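Local coordinates for argonaute protein (Marinitoga piezophila, PDB 5I4A) that uses short 5'-hydroxyl RNA guides to bind complementary single-stranded DNA or RNA targets and cleave them, at residues D555-W560 with L577-V582; Y572-L577 with Y614-L619. All coordinates share one frame; numbering follows the deposited sequence.

Interaction 1. Residues D555-W560 with L577-V582; sequences DDLKEW and LNQKGV
Lys558 and Gln579 mark the closest approach of two backbones without regular secondary structure, their CA atoms 6.6 Å apart, where a type II beta turn from Leu557 to Trp560 meets the loop leading into strand 582-589 of the RNase H-fold PIWI domain. Gln579 carries the contact. With CG anti to the backbone N (chi1 -179°) and the chain extended beyond it, the side chain reaches across to the 555-560 backbone and grips it with both ends of its amide. NE2 donates to Asp555 O at 3.0 Å, nearly along the C=O axis and close to the plane of the amide, while OE1 accepts from Leu557 N in a nearly straight bond, modelled at an improbably short 2.4 Å. Together the two bonds would hold the amide in one rotation. Lys558 lies across the aliphatic part of Gln579, its CG 4.2 Å from Gln579 CG, and its CE reaches to 3.7 Å from Leu577 O. Asp556 forms an Asx turn, its OD1 accepting from Lys558 N from above the carboxylate plane. The carboxylate of Asp556 and the amide of Gln579 are nearly parallel (6°), and Asp556 OD1 stands 3.4 Å from Gln579 OE1, two acceptors that do not bond.

Interaction 2. Residues Y572-L577 with Y614-L619; sequences YPKTFL and YTNYKL. With nucleotides of chain B.
Beside the guide RNA in the PIWI domain, the loop 572-577 packs against 614-619, and the amide of Asn616 fastens the two at Lys574. Asn616 ND2 donates to Lys574 O at 2.9 Å, tilted 21° from the carbonyl plane, and Thr575 OG1 reaches the same oxygen from the opposite face. Asn616 OD1 accepts from Lys574 NZ, at an improbably short 2.5 Å; the lysine chain bends at its last two torsions to come back to it. ND2 also donates to Tyr617 O at 3.3 Å; the two ND2 bonds, with OD1 on Lys574 NZ, probably hold the amide's rotation. Replacing Asn616 by alanine is likely to leave Lys574 NZ without its OD1 acceptor and Lys574 O with Thr575 OG1 alone of the two donors described. Pro573 CG packs on Lys618 CB at 3.9 Å, the side chains crossing at about a right angle, and Lys618 runs extended past Thr575 toward the RNA backbone. Thr615 CG2 meets the edge of the Phe576 ring, while Thr615 OG1 and O2' of U3 of chain B are hydrogen-bonded, modelled at a doubtful 2.4 Å. The first loop follows strand 568-571, whose Tyr571 OH bonds Lys618 O; the second lies between helices 595-605 and 621-631, with Tyr614 against helix 412-424.

Interactions 1 and 2 lie with their centres 9 Å apart and alternate along the chain, sharing Leu577. The loop between strands 568-571 and 582-589 therefore meets the 555-560 turn through its later part and the 614-619 segment through its earlier part. The two also touch directly through the backbone of Tyr572: Trp560 O lies 3.1 Å from Tyr572 N, a probable hydrogen bond, and Glu559 N probably bonds Tyr572 O. Glu559 OE1 additionally packs 3.4 Å from Lys574 CD. Interaction 2 lies nearer the inferred active site: the side chain of Lys618 is about 9 Å from that of Asn627, a probable manganese ligand. At the shared residue, Leu577 CD2 packs against C5' of C5 of chain B.

Interaction 1. Residues D555-W560 with L577-V582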
ATOM      1  N   ASP A 555      -1.377 -12.638  18.182  1.00 44.15           N
ATOM      2  CA  ASP A 555      -1.355 -13.977  17.617  1.00 39.06           C
ATOM      3  C   ASP A 555      -0.893 -13.925  16.163  1.00 37.31           C
ATOM      4  O   ASP A 555      -0.942 -12.882  15.504  1.00 41.50           O
ATOM      5  CB  ASP A 555      -2.739 -14.620  17.701  1.00 47.11           C
ATOM      6  CG  ASP A 555      -3.214 -14.797  19.128  1.00 53.00           C
ATOM      7  OD1 ASP A 555      -2.378 -15.113  19.998  1.00 60.10           O
ATOM      8  OD2 ASP A 555      -4.425 -14.621  19.378  1.00 47.06           O
ATOM      9  N   ASP A 556      -0.440 -15.073  15.663  1.00 38.17           N
ATOM     10  CA  ASP A 556      -0.001 -15.194  14.276  1.00 40.07           C
ATOM     11  C   ASP A 556      -1.217 -15.465  13.399  1.00 38.50           C
ATOM     12  O   ASP A 556      -1.850 -16.521  13.509  1.00 46.78           O
ATOM     13  CB  ASP A 556       1.036 -16.301  14.119  1.00 43.79           C
ATOM     14  CG  ASP A 556       1.459 -16.497  12.675  1.00 47.84           C
ATOM     15  OD1 ASP A 556       1.551 -15.489  11.944  1.00 49.76           O
ATOM     16  OD2 ASP A 556       1.692 -17.654  12.268  1.00 56.52           O
ATOM     17  N   LEU A 557      -1.538 -14.514  12.526  1.00 33.83           N
ATOM     18  CA  LEU A 557      -2.664 -14.629  11.611  1.00 37.44           C
ATOM     19  C   LEU A 557      -2.222 -14.703  10.154  1.00 35.17           C
ATOM     20  O   LEU A 557      -3.067 -14.626   9.257  1.00 40.17           O
ATOM     21  CB  LEU A 557      -3.621 -13.452  11.811  1.00 33.56           C
ATOM     22  CG  LEU A 557      -4.138 -13.266  13.239  1.00 35.07           C
ATOM     23  CD1 LEU A 557      -4.817 -11.917  13.394  1.00 33.30           C
ATOM     24  CD2 LEU A 557      -5.089 -14.389  13.605  1.00 38.42           C
ATOM     25  N   LYS A 558      -0.923 -14.845   9.899  1.00 33.83           N
ATOM     26  CA  LYS A 558      -0.434 -14.878   8.528  1.00 44.11           C
ATOM     27  C   LYS A 558      -1.023 -16.068   7.781  1.00 45.68           C
ATOM     28  O   LYS A 558      -1.058 -17.189   8.300  1.00 34.23           O
ATOM     29  CB  LYS A 558       1.094 -14.936   8.506  1.00 42.67           C
ATOM     30  CG  LYS A 558       1.780 -13.774   9.215  1.00 36.98           C
ATOM     31  CD  LYS A 558       3.126 -13.471   8.573  1.00 43.52           C
ATOM     32  CE  LYS A 558       4.016 -12.643   9.486  1.00 50.45           C
ATOM     33  NZ  LYS A 558       4.633 -13.479  10.555  1.00 55.14           N
ATOM     34  N   GLU A 559      -1.498 -15.806   6.562  1.00 40.82           N
ATOM     35  CA  GLU A 559      -2.172 -16.753   5.676  1.00 38.10           C
ATOM     36  C   GLU A 559      -3.555 -17.153   6.178  1.00 38.91           C
ATOM     37  O   GLU A 559      -4.138 -18.116   5.667  1.00 38.71           O
ATOM     38  CB  GLU A 559      -1.321 -18.005   5.429  1.00 41.70           C
ATOM     39  CG  GLU A 559       0.057 -17.688   4.856  1.00 41.45           C
ATOM     40  CD  GLU A 559       0.894 -18.927   4.608  1.00 55.93           C
ATOM     41  OE1 GLU A 559       1.894 -19.131   5.328  1.00 60.60           O
ATOM     42  OE2 GLU A 559       0.546 -19.701   3.692  1.00 55.22           O
ATOM     43  N   TRP A 560      -4.105 -16.433   7.152  1.00 36.89           N
ATOM     44  CA  TRP A 560      -5.447 -16.677   7.655  1.00 36.62           C
ATOM     45  C   TRP A 560      -6.415 -15.623   7.135  1.00 33.76           C
ATOM     46  O   TRP A 560      -6.053 -14.459   6.948  1.00 33.53           O
ATOM     47  CB  TRP A 560      -5.470 -16.675   9.186  1.00 40.09           C
ATOM     48  CG  TRP A 560      -4.959 -17.934   9.789  1.00 38.43           C
ATOM     49  CD1 TRP A 560      -3.663 -18.235  10.096  1.00 34.42           C
ATOM     50  CD2 TRP A 560      -5.735 -19.077  10.160  1.00 40.44           C
ATOM     51  NE1 TRP A 560      -3.586 -19.495  10.637  1.00 36.74           N
ATOM     52  CE2 TRP A 560      -4.846 -20.033  10.687  1.00 39.25           C
ATOM     53  CE3 TRP A 560      -7.098 -19.385  10.098  1.00 35.87           C
ATOM     54  CZ2 TRP A 560      -5.275 -21.275  11.150  1.00 40.66           C
ATOM     55  CZ3 TRP A 560      -7.521 -20.618  10.557  1.00 42.07           C
ATOM     56  CH2 TRP A 560      -6.614 -21.547  11.076  1.00 43.57           C
ATOM     57  N   LEU A 577       8.017 -10.064   6.800  1.00 45.88           N
ATOM     58  CA  LEU A 577       8.066  -8.826   7.559  1.00 43.33           C
ATOM     59  C   LEU A 577       7.002  -8.861   8.660  1.00 43.53           C
ATOM     60  O   LEU A 577       6.550  -9.935   9.073  1.00 43.14           O
ATOM     61  CB  LEU A 577       7.874  -7.622   6.626  1.00 50.17           C
ATOM     62  CG  LEU A 577       8.911  -7.267   5.560  1.00 51.56           C
ATOM     63  CD1 LEU A 577       8.723  -8.102   4.309  1.00 53.26           C
ATOM     64  CD2 LEU A 577       8.828  -5.784   5.226  1.00 50.61           C
ATOM     65  N   ASN A 578       6.585  -7.687   9.126  1.00 50.42           N
ATOM     66  CA  ASN A 578       5.574  -7.605  10.168  1.00 50.12           C
ATOM     67  C   ASN A 578       4.211  -8.038   9.640  1.00 45.75           C
ATOM     68  O   ASN A 578       3.895  -7.883   8.458  1.00 44.96           O
ATOM     69  CB  ASN A 578       5.486  -6.184  10.721  1.00 50.57           C
ATOM     70  CG  ASN A 578       6.706  -5.797  11.525  1.00 62.03           C
ATOM     71  OD1 ASN A 578       7.122  -6.525  12.427  1.00 66.20           O
ATOM     72  ND2 ASN A 578       7.298  -4.656  11.193  1.00 67.49           N
ATOM     73  N   GLN A 579       3.403  -8.586  10.541  1.00 43.37           N
ATOM     74  CA  GLN A 579       2.063  -9.052  10.206  1.00 36.76           C
ATOM     75  C   GLN A 579       1.170  -7.857   9.891  1.00 36.61           C
ATOM     76  O   GLN A 579       0.890  -7.034  10.767  1.00 36.69           O
ATOM     77  CB  GLN A 579       1.511  -9.868  11.370  1.00 41.89           C
ATOM     78  CG  GLN A 579       0.135 -10.453  11.165  1.00 37.29           C
ATOM     79  CD  GLN A 579      -0.268 -11.348  12.321  1.00 37.27           C
ATOM     80  OE1 GLN A 579      -0.183 -12.572  12.229  1.00 45.28           O
ATOM     81  NE2 GLN A 579      -0.696 -10.739  13.421  1.00 37.25           N
ATOM     82  N   LYS A 580       0.726  -7.753   8.638  1.00 36.40           N
ATOM     83  CA  LYS A 580      -0.150  -6.675   8.203  1.00 36.45           C
ATOM     84  C   LYS A 580      -1.386  -7.266   7.543  1.00 36.12           C
ATOM     85  O   LYS A 580      -1.302  -8.276   6.839  1.00 41.71           O
ATOM     86  CB  LYS A 580       0.555  -5.725   7.224  1.00 36.09           C
ATOM     87  CG  LYS A 580       1.745  -4.985   7.813  1.00 45.47           C
ATOM     88  CD  LYS A 580       1.931  -3.624   7.155  1.00 57.47           C
ATOM     89  CE  LYS A 580       1.932  -3.730   5.637  1.00 51.60           C
ATOM     90  NZ  LYS A 580       2.147  -2.408   4.984  1.00 47.08           N
ATOM     91  N   GLY A 581      -2.530  -6.628   7.769  1.00 36.08           N
ATOM     92  CA  GLY A 581      -3.792  -7.124   7.276  1.00 35.98           C
ATOM     93  C   GLY A 581      -4.295  -6.380   6.055  1.00 35.76           C
ATOM     94  O   GLY A 581      -3.896  -5.252   5.776  1.00 35.68           O
ATOM     95  N   VAL A 582      -5.194  -7.038   5.329  1.00 35.66           N
ATOM     96  CA  VAL A 582      -5.869  -6.458   4.176  1.00 35.45           C
ATOM     97  C   VAL A 582      -7.363  -6.674   4.359  1.00 36.58           C
ATOM     98  O   VAL A 582      -7.827  -7.821   4.395  1.00 39.07           O
ATOM     99  CB  VAL A 582      -5.393  -7.073   2.849  1.00 35.31           C
ATOM    100  CG1 VAL A 582      -6.212  -6.526   1.698  1.00 35.10           C
ATOM    101  CG2 VAL A 582      -3.914  -6.794   2.632  1.00 35.32           C
TER

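Interaction 2. Residues Y572-L577 with Y614-L619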
ATOM      1  N   TYR A 572      -4.545 -11.896   6.069  1.00 27.69           N
ATOM      2  CA  TYR A 572      -3.173 -11.514   6.391  1.00 24.79           C
ATOM      3  C   TYR A 572      -2.253 -12.322   5.490  1.00 33.78           C
ATOM      4  O   TYR A 572      -2.004 -13.511   5.760  1.00 33.65           O
ATOM      5  CB  TYR A 572      -2.864 -11.769   7.866  1.00 34.79           C
ATOM      6  CG  TYR A 572      -3.699 -10.923   8.810  1.00 31.52           C
ATOM      7  CD1 TYR A 572      -5.015 -11.262   9.099  1.00 36.82           C
ATOM      8  CD2 TYR A 572      -3.169  -9.786   9.409  1.00 31.31           C
ATOM      9  CE1 TYR A 572      -5.781 -10.493   9.953  1.00 34.44           C
ATOM     10  CE2 TYR A 572      -3.926  -9.009  10.265  1.00 35.76           C
ATOM     11  CZ  TYR A 572      -5.233  -9.368  10.535  1.00 39.42           C
ATOM     12  OH  TYR A 572      -5.996  -8.602  11.387  1.00 39.90           O
ATOM     13  N   PRO A 573      -1.744 -11.740   4.408  1.00 35.88           N
ATOM     14  CA  PRO A 573      -0.954 -12.520   3.451  1.00 35.82           C
ATOM     15  C   PRO A 573       0.389 -12.927   4.034  1.00 45.19           C
ATOM     16  O   PRO A 573       0.910 -12.310   4.966  1.00 36.10           O
ATOM     17  CB  PRO A 573      -0.778 -11.559   2.270  1.00 35.97           C
ATOM     18  CG  PRO A 573      -0.861 -10.197   2.893  1.00 35.63           C
ATOM     19  CD  PRO A 573      -1.844 -10.321   4.023  1.00 35.75           C
ATOM     20  N   LYS A 574       0.948 -13.995   3.465  1.00 42.38           N
ATOM     21  CA  LYS A 574       2.246 -14.476   3.916  1.00 39.11           C
ATOM     22  C   LYS A 574       3.309 -13.411   3.683  1.00 40.67           C
ATOM     23  O   LYS A 574       3.373 -12.792   2.616  1.00 45.48           O
ATOM     24  CB  LYS A 574       2.627 -15.769   3.196  1.00 36.11           C
ATOM     25  CG  LYS A 574       3.945 -16.360   3.681  1.00 36.28           C
ATOM     26  CD  LYS A 574       4.152 -17.791   3.206  1.00 43.64           C
ATOM     27  CE  LYS A 574       4.694 -17.848   1.784  1.00 55.08           C
ATOM     28  NZ  LYS A 574       3.714 -17.352   0.778  1.00 62.77           N
ATOM     29  N   THR A 575       4.139 -13.191   4.698  1.00 41.58           N
ATOM     30  CA  THR A 575       5.150 -12.146   4.655  1.00 43.48           C
ATOM     31  C   THR A 575       6.248 -12.501   5.647  1.00 47.73           C
ATOM     32  O   THR A 575       5.967 -13.021   6.730  1.00 52.25           O
ATOM     33  CB  THR A 575       4.543 -10.775   4.991  1.00 49.73           C
ATOM     34  OG1 THR A 575       3.412 -10.522   4.148  1.00 67.90           O
ATOM     35  CG2 THR A 575       5.552  -9.674   4.781  1.00 38.65           C
ATOM     36  N   PHE A 576       7.495 -12.238   5.266  1.00 49.41           N
ATOM     37  CA  PHE A 576       8.616 -12.360   6.189  1.00 51.81           C
ATOM     38  C   PHE A 576       8.861 -11.077   6.975  1.00 43.75           C
ATOM     39  O   PHE A 576       9.823 -11.014   7.746  1.00 51.94           O
ATOM     40  CB  PHE A 576       9.892 -12.773   5.438  1.00 54.40           C
ATOM     41  CG  PHE A 576      10.257 -11.861   4.300  1.00 60.38           C
ATOM     42  CD1 PHE A 576       9.748 -12.079   3.029  1.00 60.91           C
ATOM     43  CD2 PHE A 576      11.119 -10.793   4.496  1.00 61.30           C
ATOM     44  CE1 PHE A 576      10.083 -11.246   1.979  1.00 63.19           C
ATOM     45  CE2 PHE A 576      11.461  -9.957   3.447  1.00 59.57           C
ATOM     46  CZ  PHE A 576      10.937 -10.182   2.189  1.00 58.65           C
ATOM     47  N   LEU A 577       8.017 -10.064   6.800  1.00 45.88           N
ATOM     48  CA  LEU A 577       8.066  -8.826   7.559  1.00 43.33           C
ATOM     49  C   LEU A 577       7.002  -8.861   8.660  1.00 43.53           C
ATOM     50  O   LEU A 577       6.550  -9.935   9.073  1.00 43.14           O
ATOM     51  CB  LEU A 577       7.874  -7.622   6.626  1.00 50.17           C
ATOM     52  CG  LEU A 577       8.911  -7.267   5.560  1.00 51.56           C
ATOM     53  CD1 LEU A 577       8.723  -8.102   4.309  1.00 53.26           C
ATOM     54  CD2 LEU A 577       8.828  -5.784   5.226  1.00 50.61           C
ATOM     55  N   TYR A 614      10.151 -16.526  -4.706  1.00 19.13           N
ATOM     56  CA  TYR A 614      10.614 -16.419  -3.330  1.00 29.73           C
ATOM     57  C   TYR A 614       9.870 -15.362  -2.520  1.00 30.16           C
ATOM     58  O   TYR A 614      10.105 -15.252  -1.314  1.00 40.24           O
ATOM     59  CB  TYR A 614      12.121 -16.136  -3.313  1.00 28.71           C
ATOM     60  CG  TYR A 614      12.919 -17.189  -4.055  1.00 28.47           C
ATOM     61  CD1 TYR A 614      13.039 -18.477  -3.552  1.00 41.48           C
ATOM     62  CD2 TYR A 614      13.537 -16.900  -5.266  1.00 35.21           C
ATOM     63  CE1 TYR A 614      13.757 -19.450  -4.227  1.00 39.17           C
ATOM     64  CE2 TYR A 614      14.259 -17.866  -5.948  1.00 29.58           C
ATOM     65  CZ  TYR A 614      14.365 -19.138  -5.423  1.00 33.67           C
ATOM     66  OH  TYR A 614      15.081 -20.099  -6.101  1.00 37.99           O
ATOM     67  N   THR A 615       8.995 -14.578  -3.151  1.00 27.18           N
ATOM     68  CA  THR A 615       8.094 -13.672  -2.451  1.00 22.25           C
ATOM     69  C   THR A 615       6.730 -13.744  -3.120  1.00 23.22           C
ATOM     70  O   THR A 615       6.608 -14.155  -4.274  1.00 24.24           O
ATOM     71  CB  THR A 615       8.584 -12.212  -2.452  1.00 27.47           C
ATOM     72  OG1 THR A 615       8.512 -11.682  -3.782  1.00 26.47           O
ATOM     73  CG2 THR A 615      10.018 -12.103  -1.934  1.00 31.55           C
ATOM     74  N   ASN A 616       5.698 -13.326  -2.392  1.00 20.24           N
ATOM     75  CA  ASN A 616       4.349 -13.319  -2.936  1.00 23.95           C
ATOM     76  C   ASN A 616       3.725 -11.940  -2.780  1.00 15.92           C
ATOM     77  O   ASN A 616       4.096 -11.156  -1.902  1.00 29.43           O
ATOM     78  CB  ASN A 616       3.460 -14.379  -2.270  1.00 29.73           C
ATOM     79  CG  ASN A 616       3.484 -14.299  -0.760  1.00 28.61           C
ATOM     80  OD1 ASN A 616       4.171 -15.076  -0.098  1.00 35.59           O
ATOM     81  ND2 ASN A 616       2.735 -13.355  -0.203  1.00 27.61           N
ATOM     82  N   TYR A 617       2.758 -11.659  -3.646  1.00 19.35           N
ATOM     83  CA  TYR A 617       2.035 -10.400  -3.594  1.00 18.62           C
ATOM     84  C   TYR A 617       1.138 -10.344  -2.362  1.00 21.88           C
ATOM     85  O   TYR A 617       0.689 -11.370  -1.844  1.00 28.08           O
ATOM     86  CB  TYR A 617       1.202 -10.218  -4.860  1.00 23.94           C
ATOM     87  CG  TYR A 617       2.035 -10.057  -6.113  1.00 27.25           C
ATOM     88  CD1 TYR A 617       3.128  -9.203  -6.136  1.00 28.61           C
ATOM     89  CD2 TYR A 617       1.734 -10.765  -7.270  1.00 25.17           C
ATOM     90  CE1 TYR A 617       3.896  -9.050  -7.276  1.00 33.62           C
ATOM     91  CE2 TYR A 617       2.498 -10.619  -8.417  1.00 22.76           C
ATOM     92  CZ  TYR A 617       3.578  -9.759  -8.415  1.00 26.06           C
ATOM     93  OH  TYR A 617       4.342  -9.607  -9.548  1.00 26.07           O
ATOM     94  N   LYS A 618       0.879  -9.124  -1.893  1.00 24.72           N
ATOM     95  CA  LYS A 618       0.014  -8.897  -0.742  1.00 25.26           C
ATOM     96  C   LYS A 618      -1.410  -8.532  -1.131  1.00 23.91           C
ATOM     97  O   LYS A 618      -2.350  -8.900  -0.418  1.00 28.12           O
ATOM     98  CB  LYS A 618       0.597  -7.791   0.144  1.00 30.18           C
ATOM     99  CG  LYS A 618       1.877  -8.198   0.852  1.00 41.63           C
ATOM    100  CD  LYS A 618       2.775  -7.008   1.127  1.00 47.34           C
ATOM    101  CE  LYS A 618       4.090  -7.466   1.739  1.00 53.62           C
ATOM    102  NZ  LYS A 618       5.186  -6.477   1.537  1.00 48.55           N
ATOM    103  N   LEU A 619      -1.588  -7.838  -2.241  1.00 19.41           N
ATOM    104  CA  LEU A 619      -2.883  -7.425  -2.747  1.00 24.95           C
ATOM    105  C   LEU A 619      -3.292  -8.296  -3.928  1.00 26.01           C
ATOM    106  O   LEU A 619      -2.443  -8.919  -4.575  1.00 23.51           O
ATOM    107  CB  LEU A 619      -2.837  -5.955  -3.183  1.00 34.98           C
ATOM    108  CG  LEU A 619      -2.500  -4.975  -2.057  1.00 31.00           C
ATOM    109  CD1 LEU A 619      -2.249  -3.575  -2.597  1.00 33.03           C
ATOM    110  CD2 LEU A 619      -3.613  -4.966  -1.025  1.00 34.11           C
TER
ATOM    111  P     U B   3      12.837  -7.267 -10.229  1.00 32.91           P
ATOM    112  OP1   U B   3      11.754  -6.854 -11.157  1.00 34.54           O
ATOM    113  OP2   U B   3      13.563  -6.234  -9.454  1.00 31.99           O
ATOM    114  O5'   U B   3      12.216  -8.304  -9.199  1.00 34.88           O
ATOM    115  C5'   U B   3      11.831  -7.889  -7.902  1.00 35.27           C
ATOM    116  C4'   U B   3      11.548  -9.068  -7.012  1.00 35.59           C
ATOM    117  O4'   U B   3      12.793  -9.704  -6.618  1.00 36.12           O
ATOM    118  C3'   U B   3      10.863  -8.731  -5.700  1.00 36.08           C
ATOM    119  O3'   U B   3       9.459  -8.627  -5.843  1.00 35.26           O
ATOM    120  C2'   U B   3      11.289  -9.871  -4.789  1.00 37.51           C
ATOM    121  O2'   U B   3      10.501 -11.023  -5.032  1.00 36.50           O
ATOM    122  C1'   U B   3      12.713 -10.136  -5.277  1.00 35.32           C
ATOM    123  N1    U B   3      13.709  -9.376  -4.490  1.00 27.43           N
ATOM    124  C2    U B   3      13.927  -9.740  -3.171  1.00 28.05           C
ATOM    125  O2    U B   3      13.351 -10.660  -2.617  1.00 24.53           O
ATOM    126  N3    U B   3      14.860  -8.976  -2.515  1.00 26.87           N
ATOM    127  C4    U B   3      15.578  -7.919  -3.026  1.00 28.34           C
ATOM    128  O4    U B   3      16.387  -7.333  -2.304  1.00 34.63           O
ATOM    129  C5    U B   3      15.296  -7.605  -4.392  1.00 25.96           C
ATOM    130  C6    U B   3      14.391  -8.329  -5.057  1.00 17.70           C
ATOM    131  P     A B   4       8.712  -7.260  -5.471  1.00 35.96           P
ATOM    132  OP1   A B   4       7.250  -7.516  -5.532  1.00 37.85           O
ATOM    133  OP2   A B   4       9.314  -6.181  -6.295  1.00 34.27           O
ATOM    134  O5'   A B   4       9.100  -7.016  -3.945  1.00 38.64           O
ATOM    135  C5'   A B   4       8.766  -7.974  -2.952  1.00 42.19           C
ATOM    136  C4'   A B   4       9.525  -7.737  -1.672  1.00 46.15           C
ATOM    137  O4'   A B   4      10.948  -7.916  -1.893  1.00 44.02           O
ATOM    138  C3'   A B   4       9.428  -6.343  -1.077  1.00 46.96           C
ATOM    139  O3'   A B   4       8.216  -6.117  -0.377  1.00 40.63           O
ATOM    140  C2'   A B   4      10.664  -6.286  -0.190  1.00 45.04           C
ATOM    141  O2'   A B   4      10.446  -6.987   1.024  1.00 41.50           O
ATOM    142  C1'   A B   4      11.675  -7.066  -1.028  1.00 39.60           C
ATOM    143  N9    A B   4      12.525  -6.168  -1.830  1.00 30.34           N
ATOM    144  C8    A B   4      12.383  -5.820  -3.151  1.00 28.63           C
ATOM    145  N7    A B   4      13.310  -4.995  -3.577  1.00 37.96           N
ATOM    146  C5    A B   4      14.113  -4.783  -2.463  1.00 23.43           C
ATOM    147  C6    A B   4      15.262  -4.000  -2.260  1.00 31.18           C
ATOM    148  N6    A B   4      15.829  -3.260  -3.217  1.00 37.47           N
ATOM    149  N1    A B   4      15.820  -4.005  -1.028  1.00 30.58           N
ATOM    150  C2    A B   4      15.253  -4.751  -0.070  1.00 24.05           C
ATOM    151  N3    A B   4      14.170  -5.525  -0.140  1.00 39.77           N
ATOM    152  C4    A B   4      13.638  -5.496  -1.377  1.00 32.64           C
ATOM    153  P     C B   5       7.563  -4.649  -0.336  1.00 40.13           P
ATOM    154  OP1   C B   5       6.265  -4.742   0.377  1.00 51.84           O
ATOM    155  OP2   C B   5       7.597  -4.087  -1.710  1.00 38.01           O
ATOM    156  O5'   C B   5       8.566  -3.800   0.568  1.00 53.48           O
ATOM    157  C5'   C B   5       8.868  -4.189   1.902  1.00 57.86           C
ATOM    158  C4'   C B   5      10.133  -3.529   2.395  1.00 54.30           C
ATOM    159  O4'   C B   5      11.209  -3.785   1.464  1.00 51.71           O
ATOM    160  C3'   C B   5      10.077  -2.015   2.517  1.00 55.59           C
ATOM    161  O3'   C B   5       9.563  -1.623   3.778  1.00 59.91           O
ATOM    162  C2'   C B   5      11.528  -1.577   2.311  1.00 56.34           C
ATOM    163  O2'   C B   5      12.237  -1.584   3.540  1.00 53.46           O
ATOM    164  C1'   C B   5      12.087  -2.687   1.414  1.00 52.68           C
ATOM    165  N1    C B   5      12.276  -2.290  -0.002  1.00 43.99           N
ATOM    166  C2    C B   5      13.398  -1.535  -0.360  1.00 41.61           C
ATOM    167  O2    C B   5      14.197  -1.186   0.522  1.00 44.95           O
ATOM    168  N3    C B   5      13.583  -1.193  -1.658  1.00 43.08           N
ATOM    169  C4    C B   5      12.707  -1.584  -2.586  1.00 40.74           C
ATOM    170  N4    C B   5      12.934  -1.221  -3.852  1.00 39.30           N
ATOM    171  C5    C B   5      11.563  -2.363  -2.253  1.00 35.11           C
ATOM    172  C6    C B   5      11.392  -2.695  -0.966  1.00 41.31           C
TER